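Local coordinates for amino acid ABC transporter, periplasmic amino acid-binding protein, putative (Streptococcus pneumoniae, PDB 4I62), which probably captures L-arginine outside the cell membrane as the substrate-binding component of an amino acid ABC transporter, at residues P47-F52 with D225-A230; P51-K56 with A105-S110; T163-L168 with S172-L177; P178-L183 with V195-P200. All blocks are in the same frame, centred on the assembly; numbering follows the deposited sequence.

Contact 1 of 4, residues P47-F52 with D225-A230. With ARG (arginine), chain B.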
loop_
_atom_site.group_PDB
_atom_site.type_symbol
_atom_site.label_atom_id
_atom_site.label_comp_id
_atom_site.label_asym_id
_atom_site.label_seq_id
_atom_site.Cartn_x
_atom_site.Cartn_y
_atom_site.Cartn_z
ATOM N N PRO A 47 2.757 8.088 1.154
ATOM C CA PRO A 47 2.932 8.204 -0.307
ATOM C C PRO A 47 4.310 7.731 -0.846
ATOM O O PRO A 47 5.061 8.485 -1.465
ATOM C CB PRO A 47 2.731 9.699 -0.552
ATOM C CG PRO A 47 3.286 10.336 0.685
ATOM C CD PRO A 47 2.837 9.411 1.804
ATOM N N ASP A 48 4.616 6.456 -0.648
ATOM C CA ASP A 48 5.824 5.815 -1.111
ATOM C C ASP A 48 5.430 4.394 -1.565
ATOM O O ASP A 48 6.019 3.443 -1.047
ATOM C CB ASP A 48 6.771 5.744 0.082
ATOM C CG ASP A 48 8.176 5.317 -0.292
ATOM O OD1 ASP A 48 8.454 5.139 -1.497
ATOM O OD2 ASP A 48 9.004 5.178 0.627
ATOM N N PHE A 49 4.435 4.273 -2.446
ATOM C CA PHE A 49 3.745 3.009 -2.680
ATOM C C PHE A 49 3.053 3.050 -4.052
ATOM O O PHE A 49 1.857 2.770 -4.174
ATOM C CB PHE A 49 2.756 2.749 -1.517
ATOM C CG PHE A 49 2.390 1.308 -1.303
ATOM C CD1 PHE A 49 3.331 0.419 -0.843
ATOM C CD2 PHE A 49 1.096 0.838 -1.530
ATOM C CE1 PHE A 49 2.988 -0.911 -0.594
ATOM C CE2 PHE A 49 0.748 -0.465 -1.283
ATOM C CZ PHE A 49 1.696 -1.362 -0.813
ATOM N N ALA A 50 3.821 3.385 -5.100
ATOM C CA ALA A 50 3.256 3.408 -6.443
ATOM C C ALA A 50 2.798 1.992 -6.808
ATOM O O ALA A 50 3.509 1.016 -6.517
ATOM C CB ALA A 50 4.283 3.894 -7.455
ATOM N N PRO A 51 1.661 1.854 -7.496
ATOM C CA PRO A 51 0.861 2.909 -8.152
ATOM C C PRO A 51 -0.203 3.563 -7.254
ATOM O O PRO A 51 -0.888 4.501 -7.696
ATOM C CB PRO A 51 0.161 2.132 -9.301
ATOM C CG PRO A 51 -0.014 0.753 -8.714
ATOM C CD PRO A 51 1.255 0.505 -7.952
ATOM N N PHE A 52 -0.364 3.058 -6.038
ATOM C CA PHE A 52 -1.486 3.463 -5.174
ATOM C C PHE A 52 -1.334 4.889 -4.649
ATOM O O PHE A 52 -2.271 5.713 -4.746
ATOM C CB PHE A 52 -1.666 2.421 -4.065
ATOM C CG PHE A 52 -1.965 1.072 -4.635
ATOM C CD1 PHE A 52 -3.246 0.791 -5.107
ATOM C CD2 PHE A 52 -0.947 0.139 -4.841
ATOM C CE1 PHE A 52 -3.518 -0.408 -5.733
ATOM C CE2 PHE A 52 -1.225 -1.058 -5.486
ATOM C CZ PHE A 52 -2.502 -1.326 -5.930
ATOM N N ASP A 225 -5.139 -11.514 0.208
ATOM C CA ASP A 225 -4.574 -10.229 0.537
ATOM C C ASP A 225 -5.354 -9.196 -0.269
ATOM O O ASP A 225 -5.029 -8.941 -1.442
ATOM C CB ASP A 225 -3.097 -10.207 0.155
ATOM C CG ASP A 225 -2.411 -8.906 0.525
ATOM O OD1 ASP A 225 -3.068 -8.001 1.106
ATOM O OD2 ASP A 225 -1.197 -8.811 0.245
ATOM N N SER A 226 -6.378 -8.638 0.346
ATOM C CA SER A 226 -7.246 -7.672 -0.316
ATOM C C SER A 226 -7.135 -6.301 0.307
ATOM O O SER A 226 -7.164 -6.157 1.541
ATOM C CB SER A 226 -8.690 -8.133 -0.208
ATOM O OG SER A 226 -8.846 -9.375 -0.880
ATOM N N TYR A 227 -6.975 -5.270 -0.542
ATOM C CA TYR A 227 -6.926 -3.909 -0.062
ATOM C C TYR A 227 -8.350 -3.366 0.157
ATOM O O TYR A 227 -9.264 -3.665 -0.610
ATOM C CB TYR A 227 -6.254 -2.974 -1.067
ATOM C CG TYR A 227 -4.802 -3.164 -1.342
ATOM C CD1 TYR A 227 -4.026 -4.078 -0.648
ATOM C CD2 TYR A 227 -4.206 -2.391 -2.342
ATOM C CE1 TYR A 227 -2.646 -4.216 -0.949
ATOM C CE2 TYR A 227 -2.867 -2.522 -2.647
ATOM C CZ TYR A 227 -2.099 -3.434 -1.957
ATOM O OH TYR A 227 -0.752 -3.509 -2.285
ATOM N N ALA A 228 -8.484 -2.554 1.207
ATOM C CA ALA A 228 -9.753 -1.939 1.542
ATOM C C ALA A 228 -9.493 -0.604 2.227
ATOM O O ALA A 228 -8.363 -0.315 2.684
ATOM C CB ALA A 228 -10.567 -2.871 2.416
ATOM N N VAL A 229 -10.523 0.229 2.292
ATOM C CA VAL A 229 -10.460 1.484 3.021
ATOM C C VAL A 229 -10.793 1.227 4.482
ATOM O O VAL A 229 -11.797 0.579 4.779
ATOM C CB VAL A 229 -11.463 2.466 2.423
ATOM C CG1 VAL A 229 -11.542 3.754 3.253
ATOM C CG2 VAL A 229 -11.161 2.723 0.948
ATOM N N ALA A 230 -9.937 1.715 5.387
ATOM C CA ALA A 230 -10.205 1.526 6.827
ATOM C C ALA A 230 -10.833 2.759 7.410
ATOM O O ALA A 230 -10.504 3.904 7.039
ATOM C CB ALA A 230 -8.906 1.221 7.580
HETATM N N ARG B . -0.686 -3.881 2.129
HETATM C CA ARG B . 0.283 -3.768 3.250
HETATM C C ARG B . -0.429 -3.572 4.585
HETATM O O ARG B . -1.612 -3.169 4.594
HETATM C CB ARG B . 1.317 -2.693 2.973
HETATM C CG ARG B . 0.704 -1.321 2.677
HETATM C CD ARG B . 1.744 -0.220 2.691
HETATM N NE ARG B . 1.190 0.990 2.112
HETATM C CZ ARG B . 1.825 2.140 2.004
HETATM N NH1 ARG B . 1.209 3.187 1.467
HETATM N NH2 ARG B . 3.078 2.251 2.443
HETATM O OXT ARG B . 0.254 -3.787 5.641
#

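Contact 2 of 4, residues P51-K56 with A105-S110. With ARG (arginine), chain B.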
loop_
_atom_site.group_PDB
_atom_site.type_symbol
_atom_site.label_atom_id
_atom_site.label_comp_id
_atom_site.label_asym_id
_atom_site.label_seq_id
_atom_site.Cartn_x
_atom_site.Cartn_y
_atom_site.Cartn_z
ATOM N N PRO A 51 1.661 1.854 -7.496
ATOM C CA PRO A 51 0.861 2.909 -8.152
ATOM C C PRO A 51 -0.203 3.563 -7.254
ATOM O O PRO A 51 -0.888 4.501 -7.696
ATOM C CB PRO A 51 0.161 2.132 -9.301
ATOM C CG PRO A 51 -0.014 0.753 -8.714
ATOM C CD PRO A 51 1.255 0.505 -7.952
ATOM N N PHE A 52 -0.364 3.058 -6.038
ATOM C CA PHE A 52 -1.486 3.463 -5.174
ATOM C C PHE A 52 -1.334 4.889 -4.649
ATOM O O PHE A 52 -2.271 5.713 -4.746
ATOM C CB PHE A 52 -1.666 2.421 -4.065
ATOM C CG PHE A 52 -1.965 1.072 -4.635
ATOM C CD1 PHE A 52 -3.246 0.791 -5.107
ATOM C CD2 PHE A 52 -0.947 0.139 -4.841
ATOM C CE1 PHE A 52 -3.518 -0.408 -5.733
ATOM C CE2 PHE A 52 -1.225 -1.058 -5.486
ATOM C CZ PHE A 52 -2.502 -1.326 -5.930
ATOM N N GLU A 53 -0.166 5.213 -4.088
ATOM C CA GLU A 53 0.149 6.596 -3.684
ATOM C C GLU A 53 1.657 6.779 -3.750
ATOM O O GLU A 53 2.405 5.925 -3.259
ATOM C CB GLU A 53 -0.386 6.938 -2.291
ATOM C CG GLU A 53 -0.064 5.906 -1.210
ATOM C CD GLU A 53 -1.059 4.775 -1.133
ATOM O OE1 GLU A 53 -2.251 5.087 -1.466
ATOM O OE2 GLU A 53 -0.727 3.628 -0.726
ATOM N N TYR A 54 2.093 7.898 -4.311
ATOM C CA TYR A 54 3.519 8.142 -4.463
ATOM C C TYR A 54 3.706 9.628 -4.696
ATOM O O TYR A 54 2.755 10.385 -4.920
ATOM C CB TYR A 54 4.105 7.286 -5.600
ATOM C CG TYR A 54 3.502 7.500 -6.986
ATOM C CD1 TYR A 54 2.310 6.855 -7.338
ATOM C CD2 TYR A 54 4.135 8.307 -7.947
ATOM C CE1 TYR A 54 1.779 6.988 -8.592
ATOM C CE2 TYR A 54 3.576 8.469 -9.204
ATOM C CZ TYR A 54 2.409 7.808 -9.520
ATOM O OH TYR A 54 1.838 7.943 -10.769
ATOM N N GLN A 55 4.966 10.046 -4.631
ATOM C CA GLN A 55 5.336 11.427 -4.915
ATOM C C GLN A 55 5.841 11.536 -6.333
ATOM O O GLN A 55 6.746 10.785 -6.748
ATOM C CB GLN A 55 6.404 11.935 -3.949
ATOM C CG GLN A 55 5.967 12.007 -2.499
ATOM C CD GLN A 55 7.020 12.651 -1.625
ATOM O OE1 GLN A 55 7.175 13.873 -1.624
ATOM N NE2 GLN A 55 7.763 11.837 -0.893
ATOM N N LYS A 56 5.284 12.482 -7.073
ATOM C CA LYS A 56 5.689 12.710 -8.446
ATOM C C LYS A 56 6.135 14.154 -8.550
ATOM O O LYS A 56 5.436 15.048 -8.067
ATOM C CB LYS A 56 4.481 12.467 -9.364
ATOM C CG LYS A 56 4.773 12.598 -10.838
ATOM C CD LYS A 56 3.531 12.222 -11.654
ATOM C CE LYS A 56 3.715 12.481 -13.152
ATOM N NZ LYS A 56 4.922 11.753 -13.670
ATOM N N ALA A 105 -8.349 5.640 6.132
ATOM C CA ALA A 105 -7.032 5.265 5.619
ATOM C C ALA A 105 -7.253 4.692 4.230
ATOM O O ALA A 105 -7.940 3.672 4.088
ATOM C CB ALA A 105 -6.357 4.230 6.505
ATOM N N ILE A 106 -6.675 5.353 3.230
ATOM C CA ILE A 106 -6.693 4.850 1.855
ATOM C C ILE A 106 -5.215 4.829 1.447
ATOM O O ILE A 106 -4.657 5.853 1.036
ATOM C CB ILE A 106 -7.538 5.710 0.879
ATOM C CG1 ILE A 106 -8.926 5.994 1.469
ATOM C CG2 ILE A 106 -7.645 4.964 -0.448
ATOM C CD1 ILE A 106 -9.803 6.883 0.568
ATOM N N SER A 107 -4.583 3.664 1.626
ATOM C CA SER A 107 -3.133 3.638 1.611
ATOM C C SER A 107 -2.631 2.234 1.285
ATOM O O SER A 107 -1.640 1.763 1.886
ATOM C CB SER A 107 -2.573 4.124 2.956
ATOM O OG SER A 107 -1.174 4.438 2.909
ATOM N N GLY A 108 -3.320 1.549 0.376
ATOM C CA GLY A 108 -2.954 0.175 0.059
ATOM C C GLY A 108 -3.063 -0.738 1.273
ATOM O O GLY A 108 -2.248 -1.643 1.439
ATOM N N VAL A 109 -4.086 -0.525 2.092
ATOM C CA VAL A 109 -4.231 -1.235 3.367
ATOM C C VAL A 109 -4.876 -2.609 3.194
ATOM O O VAL A 109 -6.031 -2.700 2.709
ATOM C CB VAL A 109 -5.068 -0.415 4.380
ATOM C CG1 VAL A 109 -5.229 -1.160 5.689
ATOM C CG2 VAL A 109 -4.469 0.942 4.610
ATOM N N SER A 110 -4.168 -3.666 3.565
ATOM C CA SER A 110 -4.715 -4.992 3.530
ATOM C C SER A 110 -5.669 -5.244 4.684
ATOM O O SER A 110 -5.408 -4.915 5.854
ATOM C CB SER A 110 -3.566 -5.992 3.686
ATOM O OG SER A 110 -2.599 -5.869 2.639
HETATM N N ARG B . -0.686 -3.881 2.129
HETATM C CA ARG B . 0.283 -3.768 3.250
HETATM C C ARG B . -0.429 -3.572 4.585
HETATM O O ARG B . -1.612 -3.169 4.594
HETATM C CB ARG B . 1.317 -2.693 2.973
HETATM C CG ARG B . 0.704 -1.321 2.677
HETATM C CD ARG B . 1.744 -0.220 2.691
HETATM N NE ARG B . 1.190 0.990 2.112
HETATM C CZ ARG B . 1.825 2.140 2.004
HETATM N NH1 ARG B . 1.209 3.187 1.467
HETATM N NH2 ARG B . 3.078 2.251 2.443
HETATM O OXT ARG B . 0.254 -3.787 5.641
#

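Contact 3 of 4, residues T163-L168 with S172-L177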
loop_
_atom_site.group_PDB
_atom_site.type_symbol
_atom_site.label_atom_id
_atom_site.label_comp_id
_atom_site.label_asym_id
_atom_site.label_seq_id
_atom_site.Cartn_x
_atom_site.Cartn_y
_atom_site.Cartn_z
ATOM N N THR A 163 4.898 -8.769 9.226
ATOM C CA THR A 163 4.326 -9.884 9.988
ATOM C C THR A 163 4.632 -11.242 9.367
ATOM O O THR A 163 4.999 -12.187 10.082
ATOM C CB THR A 163 2.824 -9.689 10.164
ATOM O OG1 THR A 163 2.614 -8.437 10.825
ATOM C CG2 THR A 163 2.197 -10.789 10.984
ATOM N N MET A 164 4.479 -11.340 8.052
ATOM C CA MET A 164 4.787 -12.578 7.343
ATOM C C MET A 164 6.240 -12.976 7.561
ATOM O O MET A 164 6.528 -14.146 7.813
ATOM C CB MET A 164 4.526 -12.392 5.849
ATOM C CG MET A 164 4.367 -13.658 5.067
ATOM S SD MET A 164 4.133 -13.254 3.307
ATOM C CE MET A 164 3.430 -11.587 3.351
ATOM N N ALA A 165 7.141 -12.015 7.443
ATOM C CA ALA A 165 8.553 -12.313 7.640
ATOM C C ALA A 165 8.825 -12.810 9.042
ATOM O O ALA A 165 9.536 -13.815 9.229
ATOM C CB ALA A 165 9.398 -11.103 7.344
ATOM N N LYS A 166 8.250 -12.141 10.041
ATOM C CA LYS A 166 8.441 -12.548 11.436
ATOM C C LYS A 166 7.900 -13.947 11.681
ATOM O O LYS A 166 8.497 -14.701 12.442
ATOM C CB LYS A 166 7.769 -11.559 12.397
ATOM C CG LYS A 166 8.338 -10.144 12.356
ATOM C CD LYS A 166 7.757 -9.249 13.445
ATOM C CE LYS A 166 8.388 -7.855 13.410
ATOM N NZ LYS A 166 7.640 -6.885 14.254
ATOM N N ASP A 167 6.769 -14.275 11.054
ATOM C CA ASP A 167 6.094 -15.526 11.331
ATOM C C ASP A 167 6.699 -16.733 10.631
ATOM O O ASP A 167 6.626 -17.842 11.141
ATOM C CB ASP A 167 4.612 -15.422 10.997
ATOM C CG ASP A 167 3.845 -14.522 11.953
ATOM O OD1 ASP A 167 4.355 -14.126 13.025
ATOM O OD2 ASP A 167 2.676 -14.223 11.609
ATOM N N LEU A 168 7.344 -16.520 9.488
ATOM C CA LEU A 168 7.859 -17.605 8.648
ATOM C C LEU A 168 9.372 -17.738 8.574
ATOM O O LEU A 168 9.898 -18.829 8.322
ATOM C CB LEU A 168 7.339 -17.488 7.228
ATOM C CG LEU A 168 5.855 -17.700 7.005
ATOM C CD1 LEU A 168 5.564 -17.395 5.548
ATOM C CD2 LEU A 168 5.484 -19.133 7.347
ATOM N N SER A 172 16.188 -16.361 9.148
ATOM C CA SER A 172 16.665 -15.181 8.431
ATOM C C SER A 172 16.915 -14.031 9.405
ATOM O O SER A 172 16.325 -13.989 10.484
ATOM C CB SER A 172 15.618 -14.718 7.394
ATOM O OG SER A 172 15.250 -15.761 6.482
ATOM N N SER A 173 17.722 -13.058 8.973
ATOM C CA SER A 173 17.870 -11.787 9.689
ATOM C C SER A 173 16.874 -10.785 9.125
ATOM O O SER A 173 16.860 -10.517 7.923
ATOM C CB SER A 173 19.291 -11.254 9.528
ATOM O OG SER A 173 20.225 -12.103 10.158
ATOM N N LEU A 174 16.020 -10.224 9.956
ATOM C CA LEU A 174 14.942 -9.384 9.460
ATOM C C LEU A 174 15.199 -7.891 9.718
ATOM O O LEU A 174 15.658 -7.508 10.803
ATOM C CB LEU A 174 13.630 -9.813 10.105
ATOM C CG LEU A 174 13.293 -11.301 9.897
ATOM C CD1 LEU A 174 11.992 -11.677 10.602
ATOM C CD2 LEU A 174 13.253 -11.696 8.405
ATOM N N VAL A 175 14.958 -7.076 8.711
ATOM C CA VAL A 175 15.082 -5.619 8.756
ATOM C C VAL A 175 13.684 -5.061 8.557
ATOM O O VAL A 175 13.008 -5.429 7.607
ATOM C CB VAL A 175 16.055 -5.133 7.646
ATOM C CG1 VAL A 175 16.043 -3.613 7.509
ATOM C CG2 VAL A 175 17.470 -5.604 7.974
ATOM N N SER A 176 13.237 -4.174 9.435
ATOM C CA SER A 176 11.932 -3.540 9.308
ATOM C C SER A 176 12.122 -2.022 9.351
ATOM O O SER A 176 12.513 -1.485 10.382
ATOM C CB SER A 176 11.059 -3.997 10.463
ATOM O OG SER A 176 9.948 -3.155 10.628
ATOM N N LEU A 177 11.875 -1.341 8.236
ATOM C CA LEU A 177 12.152 0.072 8.088
ATOM C C LEU A 177 10.888 0.846 7.866
ATOM O O LEU A 177 9.997 0.397 7.163
ATOM C CB LEU A 177 13.066 0.337 6.900
ATOM C CG LEU A 177 14.496 -0.124 7.049
ATOM C CD1 LEU A 177 15.299 0.149 5.766
ATOM C CD2 LEU A 177 15.119 0.612 8.239
#

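Contact 4 of 4, residues P178-L183 with V195-P200. With ARG (arginine), chain B.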
loop_
_atom_site.group_PDB
_atom_site.type_symbol
_atom_site.label_atom_id
_atom_site.label_comp_id
_atom_site.label_asym_id
_atom_site.label_seq_id
_atom_site.Cartn_x
_atom_site.Cartn_y
_atom_site.Cartn_z
ATOM N N PRO A 178 10.810 2.052 8.419
ATOM C CA PRO A 178 9.609 2.859 8.195
ATOM C C PRO A 178 9.372 3.181 6.735
ATOM O O PRO A 178 8.214 3.161 6.334
ATOM C CB PRO A 178 9.871 4.139 9.008
ATOM C CG PRO A 178 10.722 3.675 10.114
ATOM C CD PRO A 178 11.603 2.576 9.548
ATOM N N LYS A 179 10.421 3.487 5.960
ATOM C CA LYS A 179 10.239 4.010 4.610
ATOM C C LYS A 179 10.562 2.997 3.524
ATOM O O LYS A 179 11.657 2.399 3.534
ATOM C CB LYS A 179 11.141 5.221 4.397
ATOM C CG LYS A 179 10.843 6.384 5.320
ATOM C CD LYS A 179 11.661 7.630 4.970
ATOM C CE LYS A 179 11.303 8.804 5.879
ATOM N NZ LYS A 179 12.110 10.028 5.596
ATOM N N ASN A 180 9.674 2.839 2.542
ATOM C CA ASN A 180 9.949 1.916 1.433
ATOM C C ASN A 180 11.179 2.314 0.642
ATOM O O ASN A 180 11.935 1.442 0.174
ATOM C CB ASN A 180 8.741 1.786 0.531
ATOM C CG ASN A 180 7.595 1.076 1.214
ATOM O OD1 ASN A 180 7.809 0.108 1.963
ATOM N ND2 ASN A 180 6.363 1.510 0.951
ATOM N N GLY A 181 11.397 3.606 0.446
ATOM C CA GLY A 181 12.583 4.031 -0.272
ATOM C C GLY A 181 13.872 3.602 0.425
ATOM O O GLY A 181 14.904 3.340 -0.214
ATOM N N ASN A 182 13.852 3.542 1.749
ATOM C CA ASN A 182 15.032 3.113 2.464
ATOM C C ASN A 182 15.257 1.605 2.345
ATOM O O ASN A 182 16.403 1.160 2.342
ATOM C CB ASN A 182 14.998 3.611 3.907
ATOM C CG ASN A 182 15.199 5.132 4.005
ATOM O OD1 ASN A 182 15.768 5.748 3.097
ATOM N ND2 ASN A 182 14.779 5.726 5.111
ATOM N N LEU A 183 14.188 0.834 2.197
ATOM C CA LEU A 183 14.331 -0.603 1.897
ATOM C C LEU A 183 14.992 -0.773 0.543
ATOM O O LEU A 183 15.871 -1.644 0.363
ATOM C CB LEU A 183 12.959 -1.296 1.901
ATOM C CG LEU A 183 12.361 -1.448 3.304
ATOM C CD1 LEU A 183 10.851 -1.781 3.258
ATOM C CD2 LEU A 183 13.098 -2.502 4.114
ATOM N N VAL A 195 13.612 -7.848 -0.458
ATOM C CA VAL A 195 12.542 -7.116 0.214
ATOM C C VAL A 195 11.213 -7.702 -0.229
ATOM O O VAL A 195 11.006 -7.984 -1.421
ATOM C CB VAL A 195 12.601 -5.600 -0.113
ATOM C CG1 VAL A 195 11.428 -4.855 0.517
ATOM C CG2 VAL A 195 13.923 -5.021 0.345
ATOM N N ILE A 196 10.291 -7.895 0.716
ATOM C CA ILE A 196 8.961 -8.403 0.409
ATOM C C ILE A 196 8.025 -7.257 0.076
ATOM O O ILE A 196 7.813 -6.363 0.924
ATOM C CB ILE A 196 8.359 -9.220 1.586
ATOM C CG1 ILE A 196 9.341 -10.254 2.134
ATOM C CG2 ILE A 196 7.035 -9.842 1.186
ATOM C CD1 ILE A 196 8.826 -10.992 3.350
ATOM N N PHE A 197 7.427 -7.261 -1.115
ATOM C CA PHE A 197 6.421 -6.279 -1.487
ATOM C C PHE A 197 5.318 -6.967 -2.282
ATOM O O PHE A 197 5.560 -7.916 -3.033
ATOM C CB PHE A 197 6.975 -5.176 -2.427
ATOM C CG PHE A 197 7.815 -4.108 -1.786
ATOM C CD1 PHE A 197 7.445 -3.450 -0.642
ATOM C CD2 PHE A 197 9.018 -3.746 -2.373
ATOM C CE1 PHE A 197 8.273 -2.443 -0.074
ATOM C CE2 PHE A 197 9.806 -2.731 -1.845
ATOM C CZ PHE A 197 9.433 -2.075 -0.710
ATOM N N GLU A 198 4.107 -6.422 -2.168
ATOM C CA GLU A 198 3.017 -6.850 -3.044
ATOM C C GLU A 198 3.372 -6.571 -4.512
ATOM O O GLU A 198 4.034 -5.571 -4.829
ATOM C CB GLU A 198 1.719 -6.172 -2.606
ATOM C CG GLU A 198 1.217 -6.821 -1.294
ATOM C CD GLU A 198 0.500 -5.904 -0.297
ATOM O OE1 GLU A 198 0.722 -4.666 -0.301
ATOM O OE2 GLU A 198 -0.223 -6.446 0.561
ATOM N N GLU A 199 2.915 -7.450 -5.389
ATOM C CA GLU A 199 3.355 -7.506 -6.770
ATOM C C GLU A 199 3.364 -6.156 -7.521
ATOM O O GLU A 199 4.375 -5.826 -8.143
ATOM C CB GLU A 199 2.555 -8.566 -7.538
ATOM C CG GLU A 199 3.041 -8.734 -8.972
ATOM C CD GLU A 199 2.435 -9.941 -9.683
ATOM O OE1 GLU A 199 1.401 -10.476 -9.220
ATOM O OE2 GLU A 199 2.939 -10.321 -10.774
ATOM N N PRO A 200 2.267 -5.388 -7.501
ATOM C CA PRO A 200 2.273 -4.154 -8.320
ATOM C C PRO A 200 3.304 -3.146 -7.823
ATOM O O PRO A 200 3.902 -2.415 -8.599
ATOM C CB PRO A 200 0.840 -3.601 -8.142
ATOM C CG PRO A 200 0.332 -4.239 -6.893
ATOM C CD PRO A 200 0.954 -5.615 -6.869
HETATM N N ARG B . -0.686 -3.881 2.129
HETATM C CA ARG B . 0.283 -3.768 3.250
HETATM C C ARG B . -0.429 -3.572 4.585
HETATM O O ARG B . -1.612 -3.169 4.594
HETATM C CB ARG B . 1.317 -2.693 2.973
HETATM C CG ARG B . 0.704 -1.321 2.677
HETATM C CD ARG B . 1.744 -0.220 2.691
HETATM N NE ARG B . 1.190 0.990 2.112
HETATM C CZ ARG B . 1.825 2.140 2.004
HETATM N NH1 ARG B . 1.209 3.187 1.467
HETATM N NH2 ARG B . 3.078 2.251 2.443
HETATM O OXT ARG B . 0.254 -3.787 5.641
#

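Contact 1 of 4, residues P47-F52 with D225-A230
Phe-52 and Tyr-227 meet in a T-shaped aromatic pair: the edge of Tyr-227 points at the face of Phe-52, with ring centroids 5.0 Å apart and planes at 76°. The leading atom is CE2 of Tyr-227, which comes within 3.5 Å of CZ of Phe-52 and sits over the rim of that ring, not its middle. Pro-51, introduced by a cis peptide bond, lays its CG over the opposite face, so the Phe-52 ring is sandwiched. Phe-49 makes the second touch from a different angle. Its CE2 lies 3.5 Å from OH of Tyr-227, and this hydroxyl arrives at the Phe-49 edge, near the ring plane, from the opposite direction. With CG anti to the backbone N (chi1 -156°) the Phe-49 ring enters the pocket, and its rotation offers one face to the bound arginine. NE of the ligand lies 3.4 Å above that face, over the ring centre, while ligand NH1 is 3.4 Å from Phe-49 CB. No hydrogen bond crosses between the two segments; the Tyr-227 hydroxyl bonds to Glu-198 instead. Buried aromatic surface thus joins the 47-52 loop to strand 226-232, and the placement of a guanidinium group over the Phe-49 face is consistent with cation-pi attraction contributing to recognition of the arginine side chain.

Contact 2 of 4, residues P51-K56 with A105-S110
Glu-53 drives its carboxylate against the backbone of Ser-107, and the bound arginine makes this close approach sensible. OE2 of Glu-53 stands 3.1 Å from C of Ser-107. The same OE2 of Glu-53 is 3.3 Å from O of Ser-107, a meeting of two acceptors with no bond between them. Ligand NH1 bridges the pair, donating to Glu-53 OE2 at 3.0 Å, to Ser-107 O and also to Ser-107 OG. NE adds a 2.9 Å bond to the same Ser-107 O, so this carbonyl takes two donors from one guanidinium. The reach of Glu-53 depends on its CG lying between the backbone N and the carbonyl carbon (chi1 49°), with a further bend at chi2. Ser-107 OG accepts a bond from Asn-46 N, which probably helps to hold it beside the guanidinium. Further along, the ligand amino N donates to Gly-108 O and to Ser-110 OG, while Ser-110 N binds the ligand O at 2.8 Å with an almost straight angle of 173°. Packing slackens away from the carboxylate: Phe-52 CB stays 4.8 Å from Gly-108 N, Ile-106 leads its tip elsewhere, and strand 54-58 carries the exposed Gln-55. Helix 67-79 places Asp-68 against both segments: its OD2 accepts from Gly-108 N and lies near Glu-53 OE1, two like charges close together. The contact therefore lies between that helix and the ligand, linking Glu-53, beside strand 54-58, to the loop between strand 104-105 and helix 113-116.

Contact 3 of 4, residues T163-L168 with S172-L177
Within the beta-alpha-beta unit formed by strand 152-156, helix 160-168 and strand 173-177, Leu-174 of the second strand reaches to Ala-165 and Lys-166 of the helix. The closest CA pair is Ala-165 and Leu-174, 7.3 Å apart. The two methyl branches of Leu-174 divide the work. CD2 packs against CB of Ala-165 at 4.0 Å, apolar group to apolar group. CD1 instead lies against the helix backbone, 3.5 Å from O of Ala-165 and 3.8 Å from CA of Lys-166, with the aliphatic CG of Lys-166 slightly more distant at 4.3 Å. The CB of Leu-174 already points to the helix; with CG anti to the carbonyl carbon (chi1 -56°), CD1 and CD2 end at different parts of it. No hydrogen bond joins the two segments; a polar tie nearby comes from Ser-176 OG, which bonds Glu-162 one turn earlier in the helix. Burial falls off outward: Ala-165 is enclosed and also touches Ile-196 of strand 194-198, whereas Leu-174 and Lys-166 are exposed. Ser-173, Val-175 and Leu-177 meanwhile bond through their backbones to strand 152-156, confirming the parallel pairing. The helix that connects strands 152-156 and 173-177 thus packs back on the second of them, as in a beta-alpha-beta crossover; the fold is periplasmic binding protein type II.

Contact 4 of 4, residues P178-L183 with V195-P200
OE1 of Glu-198, the residue after the Phe-197 that packs on Asn-180, is gripped by two groups: the amino N of the bound arginine, at 2.9 Å, and the hydroxyl of Tyr-227. Its partner OE2 makes a second, weak bond to the same amino N. This glutamate ends strand 194-198, which with strand 173-177 and the intervening helix 180-188 forms a beta-alpha-beta crossover, the two strands running parallel on either side of strand 152-156. The contact itself is the packing of that helix on its following strand. Leu-183 and Val-195 point toward each other, CB to CG1 at 4.1 Å, and their CA atoms come within 7.0 Å. Leu-183 also leans CD1 on CZ of Phe-197 at 4.2 Å, while Val-195 CG1 rests over one face of that ring near its rim. At the ligand end Asn-180 takes over. Its CG is anti to the carbonyl carbon (chi1 -68°), which brings the amide toward the strand, its plane 88° from that of the Phe-197 ring. ND2 is bonded to Asp-48 O, a link to the 47-52 loop that probably sets the amide's rotation, and the bound arginine's NH2 is a close neighbour without a bond. The other end of the amide is held at the aromatic edge: OD1 of Asn-180 lies near the ring plane, 3.3 Å from CE1 of Phe-197.

Contacts 1, 2 and 4 are buried and converge on the bound arginine, whereas contact 3 lies about 18 Å from the chain centre, partly exposed, with no part in the pocket. Contacts 1 and 2 share Pro-51 and Phe-52, their centres only about 4 Å apart, yet aromatic faces and edges dominate the first and carboxylate and carbonyl acceptors the second. Contacts 3 and 4 repeat one theme, a helix packed by aliphatic side chains on a strand of the same mixed sheet, and Leu-177 of the one packs against the helix of the other. Contact 4 alone combines such sheet packing with a ligand-binding carboxylate, which Tyr-227 ties to contact 1.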